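Local structure of sulfotransferase (Alicyclobacillus acidocaldarius subsp. acidocaldarius, 3RNL) at residues K40-F54 with E88-R102. The protein probably transfers sulfuryl groups to acceptor molecules and binds magnesium ions. Residues are numbered along the deposited sequence; the frame is centred on the assembly and turned at random.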
ATOM      1  N   LYS A  40     -11.048   0.436  -5.843  1.00 12.89           N
ATOM      2  CA  LYS A  40      -9.734   0.208  -5.253  1.00 15.87           C
ATOM      3  C   LYS A  40      -9.100  -1.003  -5.935  1.00 15.05           C
ATOM      4  O   LYS A  40      -9.813  -1.858  -6.488  1.00 14.94           O
ATOM      5  CB  LYS A  40      -9.858  -0.098  -3.761  1.00 20.39           C
ATOM      6  CG  LYS A  40     -10.929   0.706  -3.032  1.00 30.32           C
ATOM      7  CD  LYS A  40     -10.672   2.206  -3.142  1.00 33.68           C
ATOM      8  CE  LYS A  40     -11.726   3.002  -2.369  1.00 36.16           C
ATOM      9  NZ  LYS A  40     -11.730   4.436  -2.751  1.00 25.18           N
ATOM     10  N   GLU A  41      -7.773  -1.068  -5.886  1.00 12.72           N
ATOM     11  CA  GLU A  41      -7.014  -2.214  -6.385  1.00 11.99           C
ATOM     12  C   GLU A  41      -7.101  -2.393  -7.900  1.00 11.95           C
ATOM     13  O   GLU A  41      -6.917  -3.506  -8.402  1.00 12.22           O
ATOM     14  CB  GLU A  41      -7.484  -3.517  -5.713  1.00 16.43           C
ATOM     15  CG  GLU A  41      -7.479  -3.487  -4.195  1.00 23.43           C
ATOM     16  CD  GLU A  41      -6.078  -3.418  -3.648  1.00 39.15           C
ATOM     17  OE1 GLU A  41      -5.533  -2.305  -3.573  1.00 21.49           O
ATOM     18  OE2 GLU A  41      -5.505  -4.480  -3.318  1.00 55.50           O
ATOM     19  N   ALA A  42      -7.337  -1.310  -8.635  1.00 11.83           N
ATOM     20  CA  ALA A  42      -7.266  -1.400 -10.092  1.00 12.42           C
ATOM     21  C   ALA A  42      -5.916  -1.949 -10.564  1.00 11.80           C
ATOM     22  O   ALA A  42      -5.856  -2.733 -11.518  1.00 12.73           O
ATOM     23  CB  ALA A  42      -7.549  -0.019 -10.738  1.00 12.90           C
ATOM     24  N   HIS A  43      -4.842  -1.516  -9.899  1.00 11.28           N
ATOM     25  CA  HIS A  43      -3.468  -1.942 -10.210  1.00 11.09           C
ATOM     26  C   HIS A  43      -3.040  -1.704 -11.657  1.00 11.64           C
ATOM     27  O   HIS A  43      -2.150  -2.387 -12.170  1.00 11.39           O
ATOM     28  CB  HIS A  43      -3.220  -3.409  -9.802  1.00 11.35           C
ATOM     29  CG  HIS A  43      -3.074  -3.581  -8.324  1.00 11.19           C
ATOM     30  ND1 HIS A  43      -4.141  -3.893  -7.506  1.00 11.50           N
ATOM     31  CD2 HIS A  43      -2.010  -3.403  -7.502  1.00 11.69           C
ATOM     32  CE1 HIS A  43      -3.732  -3.934  -6.247  1.00 11.46           C
ATOM     33  NE2 HIS A  43      -2.441  -3.653  -6.218  1.00 13.34           N
ATOM     34  N   PHE A  44      -3.638  -0.704 -12.296  1.00 10.75           N
ATOM     35  CA  PHE A  44      -3.328  -0.423 -13.699  1.00 11.16           C
ATOM     36  C   PHE A  44      -1.822  -0.274 -13.970  1.00 10.21           C
ATOM     37  O   PHE A  44      -1.286  -0.826 -14.951  1.00 12.63           O
ATOM     38  CB  PHE A  44      -4.094   0.827 -14.157  1.00 12.38           C
ATOM     39  CG  PHE A  44      -3.763   1.265 -15.554  1.00 14.53           C
ATOM     40  CD1 PHE A  44      -4.240   0.552 -16.649  1.00 14.01           C
ATOM     41  CD2 PHE A  44      -2.983   2.384 -15.774  1.00 16.04           C
ATOM     42  CE1 PHE A  44      -3.936   0.945 -17.943  1.00 19.89           C
ATOM     43  CE2 PHE A  44      -2.681   2.792 -17.060  1.00 19.39           C
ATOM     44  CZ  PHE A  44      -3.164   2.069 -18.149  1.00 19.81           C
ATOM     45  N   PHE A  45      -1.131   0.475 -13.118  1.00  9.57           N
ATOM     46  CA  PHE A  45       0.296   0.743 -13.353  1.00  9.49           C
ATOM     47  C   PHE A  45       1.213  -0.429 -13.002  1.00 11.13           C
ATOM     48  O   PHE A  45       2.417  -0.370 -13.250  1.00 11.41           O
ATOM     49  CB  PHE A  45       0.721   2.032 -12.633  1.00 10.07           C
ATOM     50  CG  PHE A  45       0.113   3.263 -13.244  1.00 10.37           C
ATOM     51  CD1 PHE A  45       0.564   3.721 -14.473  1.00 10.78           C
ATOM     52  CD2 PHE A  45      -0.938   3.925 -12.625  1.00 11.71           C
ATOM     53  CE1 PHE A  45       0.004   4.853 -15.066  1.00 16.39           C
ATOM     54  CE2 PHE A  45      -1.515   5.040 -13.219  1.00 14.55           C
ATOM     55  CZ  PHE A  45      -1.041   5.501 -14.443  1.00 17.39           C
ATOM     56  N   SER A  46       0.656  -1.457 -12.357  1.00 10.14           N
ATOM     57  CA  SER A  46       1.404  -2.683 -12.056  1.00 10.79           C
ATOM     58  C   SER A  46       1.241  -3.855 -13.023  1.00 11.13           C
ATOM     59  O   SER A  46       1.997  -4.820 -12.959  1.00 12.36           O
ATOM     60  CB  SER A  46       1.049  -3.149 -10.634  1.00 10.26           C
ATOM     61  OG  SER A  46       1.545  -2.195  -9.705  1.00 11.08           O
ATOM     62  N   ILE A  47       0.271  -3.773 -13.926  1.00 10.53           N
ATOM     63  CA  ILE A  47      -0.110  -4.960 -14.717  1.00 12.02           C
ATOM     64  C   ILE A  47       1.076  -5.631 -15.427  1.00 10.58           C
ATOM     65  O   ILE A  47       1.195  -6.858 -15.425  1.00 12.92           O
ATOM     66  CB  ILE A  47      -1.219  -4.646 -15.748  1.00 16.82           C
ATOM     67  CG1 ILE A  47      -2.450  -4.036 -15.070  1.00 15.22           C
ATOM     68  CG2 ILE A  47      -1.594  -5.899 -16.554  1.00 17.08           C
ATOM     69  CD1 ILE A  47      -3.068  -4.881 -13.990  1.00 14.38           C
ATOM     70  N   PRO A  48       1.961  -4.844 -16.052  1.00 13.25           N
ATOM     71  CA  PRO A  48       3.056  -5.526 -16.755  1.00 14.46           C
ATOM     72  C   PRO A  48       3.998  -6.344 -15.867  1.00 18.93           C
ATOM     73  O   PRO A  48       4.747  -7.173 -16.397  1.00 17.49           O
ATOM     74  CB  PRO A  48       3.809  -4.375 -17.442  1.00 14.27           C
ATOM     75  CG  PRO A  48       2.750  -3.292 -17.588  1.00 15.85           C
ATOM     76  CD  PRO A  48       1.962  -3.392 -16.315  1.00 14.60           C
ATOM     77  N   ASP A  49       3.978  -6.117 -14.554  1.00 11.46           N
ATOM     78  CA  ASP A  49       4.809  -6.894 -13.631  1.00 11.30           C
ATOM     79  C   ASP A  49       4.096  -8.158 -13.134  1.00 14.71           C
ATOM     80  O   ASP A  49       4.704  -8.977 -12.440  1.00 15.64           O
ATOM     81  CB  ASP A  49       5.172  -6.041 -12.406  1.00  9.99           C
ATOM     82  CG  ASP A  49       6.140  -4.915 -12.734  1.00 15.55           C
ATOM     83  OD1 ASP A  49       7.007  -5.101 -13.622  1.00 18.60           O
ATOM     84  OD2 ASP A  49       6.022  -3.841 -12.111  1.00 15.30           O
ATOM     85  N   PHE A  50       2.808  -8.295 -13.448  1.00 14.67           N
ATOM     86  CA  PHE A  50       2.019  -9.425 -12.965  1.00 15.44           C
ATOM     87  C   PHE A  50       2.484 -10.700 -13.655  1.00 17.61           C
ATOM     88  O   PHE A  50       2.934 -10.656 -14.793  1.00 17.17           O
ATOM     89  CB  PHE A  50       0.536  -9.277 -13.331  1.00 15.17           C
ATOM     90  CG  PHE A  50      -0.264  -8.380 -12.420  1.00 12.95           C
ATOM     91  CD1 PHE A  50       0.340  -7.559 -11.483  1.00 13.53           C
ATOM     92  CD2 PHE A  50      -1.651  -8.386 -12.514  1.00 15.08           C
ATOM     93  CE1 PHE A  50      -0.445  -6.737 -10.656  1.00 16.36           C
ATOM     94  CE2 PHE A  50      -2.436  -7.579 -11.707  1.00 16.04           C
ATOM     95  CZ  PHE A  50      -1.837  -6.759 -10.771  1.00 12.78           C
ATOM     96  N   PRO A  51       2.334 -11.849 -12.982  1.00 15.35           N
ATOM     97  CA  PRO A  51       2.482 -13.121 -13.700  1.00 20.13           C
ATOM     98  C   PRO A  51       1.319 -13.300 -14.668  1.00 20.93           C
ATOM     99  O   PRO A  51       0.384 -12.498 -14.643  1.00 20.10           O
ATOM    100  CB  PRO A  51       2.377 -14.161 -12.583  1.00 23.89           C
ATOM    101  CG  PRO A  51       1.512 -13.506 -11.546  1.00 22.54           C
ATOM    102  CD  PRO A  51       1.922 -12.035 -11.577  1.00 16.56           C
ATOM    103  N   GLU A  52       1.332 -14.357 -15.473  1.00 20.23           N
ATOM    104  CA  GLU A  52       0.253 -14.552 -16.433  1.00 23.19           C
ATOM    105  C   GLU A  52      -1.090 -14.658 -15.732  1.00 20.88           C
ATOM    106  O   GLU A  52      -2.094 -14.129 -16.205  1.00 25.36           O
ATOM    107  CB  GLU A  52       0.482 -15.790 -17.298  1.00 33.61           C
ATOM    108  CG  GLU A  52      -0.583 -15.956 -18.370  1.00 47.73           C
ATOM    109  CD  GLU A  52      -0.383 -17.198 -19.216  1.00 67.67           C
ATOM    110  OE1 GLU A  52       0.357 -18.108 -18.777  1.00 75.93           O
ATOM    111  OE2 GLU A  52      -0.965 -17.262 -20.321  1.00 66.46           O
ATOM    112  N   ARG A  53      -1.125 -15.395 -14.631  1.00 19.18           N
ATOM    113  CA  ARG A  53      -2.310 -15.402 -13.785  1.00 21.17           C
ATOM    114  C   ARG A  53      -1.961 -15.792 -12.351  1.00 20.44           C
ATOM    115  O   ARG A  53      -0.992 -16.525 -12.103  1.00 19.67           O
ATOM    116  CB  ARG A  53      -3.422 -16.296 -14.361  1.00 30.72           C
ATOM    117  CG  ARG A  53      -3.275 -17.762 -14.068  1.00 33.43           C
ATOM    118  CD  ARG A  53      -4.474 -18.579 -14.587  1.00 39.33           C
ATOM    119  NE  ARG A  53      -5.711 -18.326 -13.847  1.00 41.47           N
ATOM    120  CZ  ARG A  53      -6.118 -19.041 -12.799  1.00 39.01           C
ATOM    121  NH1 ARG A  53      -5.380 -20.057 -12.354  1.00 32.09           N
ATOM    122  NH2 ARG A  53      -7.264 -18.741 -12.191  1.00 39.09           N
ATOM    123  N   PHE A  54      -2.756 -15.310 -11.406  1.00 15.27           N
ATOM    124  CA  PHE A  54      -2.557 -15.654  -9.998  1.00 12.44           C
ATOM    125  C   PHE A  54      -3.313 -16.939  -9.725  1.00 13.20           C
ATOM    126  O   PHE A  54      -4.468 -17.093 -10.141  1.00 17.19           O
ATOM    127  CB  PHE A  54      -3.067 -14.541  -9.082  1.00 13.62           C
ATOM    128  CG  PHE A  54      -2.331 -13.245  -9.257  1.00 12.12           C
ATOM    129  CD1 PHE A  54      -1.019 -13.123  -8.817  1.00 12.38           C
ATOM    130  CD2 PHE A  54      -2.942 -12.160  -9.876  1.00 15.40           C
ATOM    131  CE1 PHE A  54      -0.317 -11.919  -8.971  1.00 16.06           C
ATOM    132  CE2 PHE A  54      -2.255 -10.951 -10.037  1.00 17.72           C
ATOM    133  CZ  PHE A  54      -0.944 -10.829  -9.585  1.00 13.91           C
ATOM    134  N   GLU A  88      -5.860   7.684  -6.664  1.00 11.74           N
ATOM    135  CA  GLU A  88      -6.259   6.314  -6.911  1.00 13.84           C
ATOM    136  C   GLU A  88      -5.416   5.435  -6.013  1.00 12.50           C
ATOM    137  O   GLU A  88      -4.237   5.719  -5.809  1.00 13.18           O
ATOM    138  CB  GLU A  88      -6.027   5.951  -8.385  1.00 13.74           C
ATOM    139  CG  GLU A  88      -6.594   4.585  -8.790  1.00 14.84           C
ATOM    140  CD  GLU A  88      -5.499   3.534  -8.955  1.00 17.27           C
ATOM    141  OE1 GLU A  88      -5.568   2.482  -8.277  1.00 17.25           O
ATOM    142  OE2 GLU A  88      -4.569   3.762  -9.771  1.00 16.15           O
ATOM    143  N   ALA A  89      -6.024   4.379  -5.473  1.00 11.86           N
ATOM    144  CA  ALA A  89      -5.357   3.539  -4.468  1.00 12.44           C
ATOM    145  C   ALA A  89      -5.304   2.070  -4.857  1.00 12.20           C
ATOM    146  O   ALA A  89      -6.348   1.429  -4.974  1.00 12.08           O
ATOM    147  CB  ALA A  89      -6.086   3.661  -3.128  1.00 14.77           C
ATOM    148  N   SER A  90      -4.094   1.536  -5.002  1.00 10.72           N
ATOM    149  CA  SER A  90      -3.895   0.085  -5.187  1.00 11.89           C
ATOM    150  C   SER A  90      -2.704  -0.323  -4.329  1.00 11.10           C
ATOM    151  O   SER A  90      -1.606   0.212  -4.511  1.00  9.37           O
ATOM    152  CB  SER A  90      -3.584  -0.222  -6.664  1.00 10.13           C
ATOM    153  OG  SER A  90      -4.703   0.057  -7.491  1.00 11.04           O
ATOM    154  N   VAL A  91      -2.902  -1.269  -3.412  1.00 10.37           N
ATOM    155  CA  VAL A  91      -1.911  -1.511  -2.368  1.00  9.27           C
ATOM    156  C   VAL A  91      -0.636  -2.240  -2.796  1.00 12.62           C
ATOM    157  O   VAL A  91       0.343  -2.224  -2.054  1.00 12.93           O
ATOM    158  CB  VAL A  91      -2.525  -2.226  -1.157  1.00 16.30           C
ATOM    159  CG1 VAL A  91      -3.618  -1.356  -0.542  1.00 21.63           C
ATOM    160  CG2 VAL A  91      -3.049  -3.589  -1.566  1.00 14.27           C
ATOM    161  N   PHE A  92      -0.631  -2.899  -3.955  1.00  8.22           N
ATOM    162  CA  PHE A  92       0.606  -3.505  -4.423  1.00  9.14           C
ATOM    163  C   PHE A  92       1.397  -2.633  -5.413  1.00  7.79           C
ATOM    164  O   PHE A  92       2.391  -3.066  -5.982  1.00  9.47           O
ATOM    165  CB  PHE A  92       0.383  -4.941  -4.922  1.00  8.56           C
ATOM    166  CG  PHE A  92      -0.149  -5.854  -3.848  1.00 11.80           C
ATOM    167  CD1 PHE A  92       0.644  -6.191  -2.758  1.00 10.18           C
ATOM    168  CD2 PHE A  92      -1.441  -6.352  -3.910  1.00 19.36           C
ATOM    169  CE1 PHE A  92       0.150  -7.039  -1.748  1.00 13.57           C
ATOM    170  CE2 PHE A  92      -1.931  -7.189  -2.908  1.00 22.57           C
ATOM    171  CZ  PHE A  92      -1.130  -7.527  -1.825  1.00 15.49           C
ATOM    172  N   TYR A  93       0.926  -1.411  -5.638  1.00  8.60           N
ATOM    173  CA  TYR A  93       1.728  -0.455  -6.405  1.00  7.35           C
ATOM    174  C   TYR A  93       3.140  -0.318  -5.813  1.00 10.06           C
ATOM    175  O   TYR A  93       4.118  -0.178  -6.541  1.00 12.45           O
ATOM    176  CB  TYR A  93       1.033   0.903  -6.400  1.00  9.41           C
ATOM    177  CG  TYR A  93      -0.040   1.111  -7.449  1.00  9.33           C
ATOM    178  CD1 TYR A  93      -0.127   0.300  -8.573  1.00  9.20           C
ATOM    179  CD2 TYR A  93      -0.934   2.171  -7.335  1.00 11.12           C
ATOM    180  CE1 TYR A  93      -1.094   0.523  -9.553  1.00  7.91           C
ATOM    181  CE2 TYR A  93      -1.905   2.402  -8.304  1.00 10.51           C
ATOM    182  CZ  TYR A  93      -1.967   1.581  -9.411  1.00 10.77           C
ATOM    183  OH  TYR A  93      -2.918   1.814 -10.366  1.00 11.99           O
ATOM    184  N   LEU A  94       3.248  -0.362  -4.491  1.00  8.09           N
ATOM    185  CA  LEU A  94       4.554  -0.205  -3.836  1.00  9.17           C
ATOM    186  C   LEU A  94       5.443  -1.419  -4.126  1.00 11.25           C
ATOM    187  O   LEU A  94       6.661  -1.314  -4.338  1.00 10.35           O
ATOM    188  CB  LEU A  94       4.330  -0.054  -2.324  1.00  7.69           C
ATOM    189  CG  LEU A  94       5.626   0.111  -1.514  1.00  8.69           C
ATOM    190  CD1 LEU A  94       6.401   1.390  -1.925  1.00 12.35           C
ATOM    191  CD2 LEU A  94       5.328   0.124  -0.005  1.00 10.54           C
ATOM    192  N   PHE A  95       4.810  -2.583  -4.181  1.00  9.27           N
ATOM    193  CA  PHE A  95       5.529  -3.848  -4.278  1.00  9.65           C
ATOM    194  C   PHE A  95       6.061  -4.156  -5.681  1.00 11.78           C
ATOM    195  O   PHE A  95       7.192  -4.627  -5.825  1.00 12.97           O
ATOM    196  CB  PHE A  95       4.608  -4.988  -3.817  1.00  9.04           C
ATOM    197  CG  PHE A  95       5.204  -6.368  -4.002  1.00 13.12           C
ATOM    198  CD1 PHE A  95       6.199  -6.826  -3.152  1.00 13.58           C
ATOM    199  CD2 PHE A  95       4.765  -7.202  -5.025  1.00 14.99           C
ATOM    200  CE1 PHE A  95       6.747  -8.101  -3.311  1.00 15.47           C
ATOM    201  CE2 PHE A  95       5.316  -8.472  -5.198  1.00 20.06           C
ATOM    202  CZ  PHE A  95       6.306  -8.917  -4.343  1.00 15.84           C
ATOM    203  N   TYR A  96       5.265  -3.903  -6.712  1.00 10.17           N
ATOM    204  CA  TYR A  96       5.678  -4.279  -8.072  1.00  9.30           C
ATOM    205  C   TYR A  96       6.687  -3.258  -8.600  1.00 10.04           C
ATOM    206  O   TYR A  96       6.414  -2.057  -8.618  1.00 12.15           O
ATOM    207  CB  TYR A  96       4.456  -4.403  -8.988  1.00 10.60           C
ATOM    208  CG  TYR A  96       3.717  -5.703  -8.740  1.00  9.44           C
ATOM    209  CD1 TYR A  96       4.313  -6.926  -9.049  1.00 12.03           C
ATOM    210  CD2 TYR A  96       2.457  -5.714  -8.165  1.00 12.15           C
ATOM    211  CE1 TYR A  96       3.652  -8.128  -8.805  1.00 15.57           C
ATOM    212  CE2 TYR A  96       1.783  -6.911  -7.928  1.00 13.24           C
ATOM    213  CZ  TYR A  96       2.390  -8.108  -8.251  1.00 15.61           C
ATOM    214  OH  TYR A  96       1.737  -9.308  -8.009  1.00 16.42           O
ATOM    215  N   PRO A  97       7.877  -3.737  -8.986  1.00 11.00           N
ATOM    216  CA  PRO A  97       9.059  -2.870  -9.108  1.00 12.53           C
ATOM    217  C   PRO A  97       9.058  -1.908 -10.288  1.00 11.93           C
ATOM    218  O   PRO A  97       9.834  -0.959 -10.258  1.00 13.05           O
ATOM    219  CB  PRO A  97      10.219  -3.870  -9.208  1.00 14.05           C
ATOM    220  CG  PRO A  97       9.596  -5.060  -9.851  1.00 14.50           C
ATOM    221  CD  PRO A  97       8.199  -5.146  -9.264  1.00 13.30           C
ATOM    222  N   GLY A  98       8.224  -2.139 -11.299  1.00 10.17           N
ATOM    223  CA  GLY A  98       8.202  -1.252 -12.447  1.00 14.18           C
ATOM    224  C   GLY A  98       7.127  -0.181 -12.357  1.00 11.30           C
ATOM    225  O   GLY A  98       7.019   0.688 -13.238  1.00 10.99           O
ATOM    226  N   THR A  99       6.352  -0.219 -11.275  1.00  7.94           N
ATOM    227  CA  THR A  99       5.171   0.631 -11.154  1.00  8.54           C
ATOM    228  C   THR A  99       5.500   2.121 -11.132  1.00  9.06           C
ATOM    229  O   THR A  99       4.890   2.911 -11.866  1.00  8.45           O
ATOM    230  CB  THR A  99       4.355   0.255  -9.892  1.00  9.66           C
ATOM    231  OG1 THR A  99       4.094  -1.162  -9.909  1.00 11.11           O
ATOM    232  CG2 THR A  99       3.025   1.011  -9.861  1.00  9.72           C
ATOM    233  N   ALA A 100       6.453   2.505 -10.283  1.00  7.72           N
ATOM    234  CA  ALA A 100       6.784   3.917 -10.119  1.00  8.85           C
ATOM    235  C   ALA A 100       7.142   4.538 -11.464  1.00 11.85           C
ATOM    236  O   ALA A 100       6.671   5.622 -11.785  1.00  7.90           O
ATOM    237  CB  ALA A 100       7.950   4.096  -9.132  1.00  6.62           C
ATOM    238  N   GLN A 101       7.982   3.857 -12.235  1.00  8.93           N
ATOM    239  CA  GLN A 101       8.432   4.418 -13.515  1.00  9.80           C
ATOM    240  C   GLN A 101       7.284   4.543 -14.533  1.00 11.21           C
ATOM    241  O   GLN A 101       7.213   5.518 -15.295  1.00 10.03           O
ATOM    242  CB  GLN A 101       9.619   3.623 -14.094  1.00  8.03           C
ATOM    243  CG  GLN A 101      10.209   4.276 -15.372  1.00  8.19           C
ATOM    244  CD  GLN A 101      10.880   5.614 -15.081  1.00 10.85           C
ATOM    245  OE1 GLN A 101      11.810   5.689 -14.286  1.00 13.92           O
ATOM    246  NE2 GLN A 101      10.402   6.680 -15.724  1.00 12.74           N
ATOM    247  N   ARG A 102       6.364   3.575 -14.552  1.00  9.45           N
ATOM    248  CA  ARG A 102       5.201   3.689 -15.450  1.00  8.89           C
ATOM    249  C   ARG A 102       4.306   4.857 -15.067  1.00 10.16           C
ATOM    250  O   ARG A 102       3.774   5.569 -15.938  1.00 12.41           O
ATOM    251  CB  ARG A 102       4.347   2.412 -15.444  1.00 13.46           C
ATOM    252  CG  ARG A 102       5.075   1.208 -15.961  1.00 17.62           C
ATOM    253  CD  ARG A 102       4.204  -0.081 -15.983  1.00 14.32           C
ATOM    254  NE  ARG A 102       5.149  -1.173 -16.117  1.00 16.67           N
ATOM    255  CZ  ARG A 102       5.485  -2.005 -15.137  1.00 14.95           C
ATOM    256  NH1 ARG A 102       4.860  -1.962 -13.952  1.00 11.98           N
ATOM    257  NH2 ARG A 102       6.410  -2.923 -15.371  1.00 17.50           N
TER
HETATM  258  O   HOH W   1      -6.279   0.077  -2.356  1.00 31.21           O
HETATM  259  O   HOH W   2      -8.063   1.395  -7.999  1.00 15.21           O
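Arg-102 and Asp-49 show how an ion pair helps tie a loop to the first turn of a helix: the guanidinium grips the carboxylate end-on, NH2 of Arg-102 lying 2.9 Å from OD1 of Asp-49 and NH1 bonding OD2, with the two planes 63° apart. The arginine chain, extended from CG to NE (chi2 -179°), carries the group there. Gly-98 N meets OD2 of Asp-49 from the face opposite Arg-102 NH1, which also donates to Phe-45 O (3.0 Å). A leucine in place of Arg-102 would probably leave the carboxylate of Asp-49 without its countercharge and Phe-45 O without this donor. Nearby, Ser-46 OG donates to Thr-99 OG1 at 2.8 Å.

At the other end, Phe-92 N donates to His-43 NE2 (3.0 Å) in the ring plane. His-43 N donates to Ser-90 OG (2.9 Å), which passes its own proton to Glu-88 OE1, and Ser-90 CB makes a CH-pi contact over the His-43 ring. The syn lone pair of Glu-41 OE1 takes Val-91 N at 2.8 Å. Farther along the loop, Phe-50 CD1 lies over a face of Tyr-96, whose OH comes to the edge of the Phe-54 ring.

The contact thus joins segments following strands 34-35 and 85-89, neighbours in the parallel sheet of this alpha-beta-alpha sandwich, with Met-62 of helix 60-64 against His-43 and Phe-50.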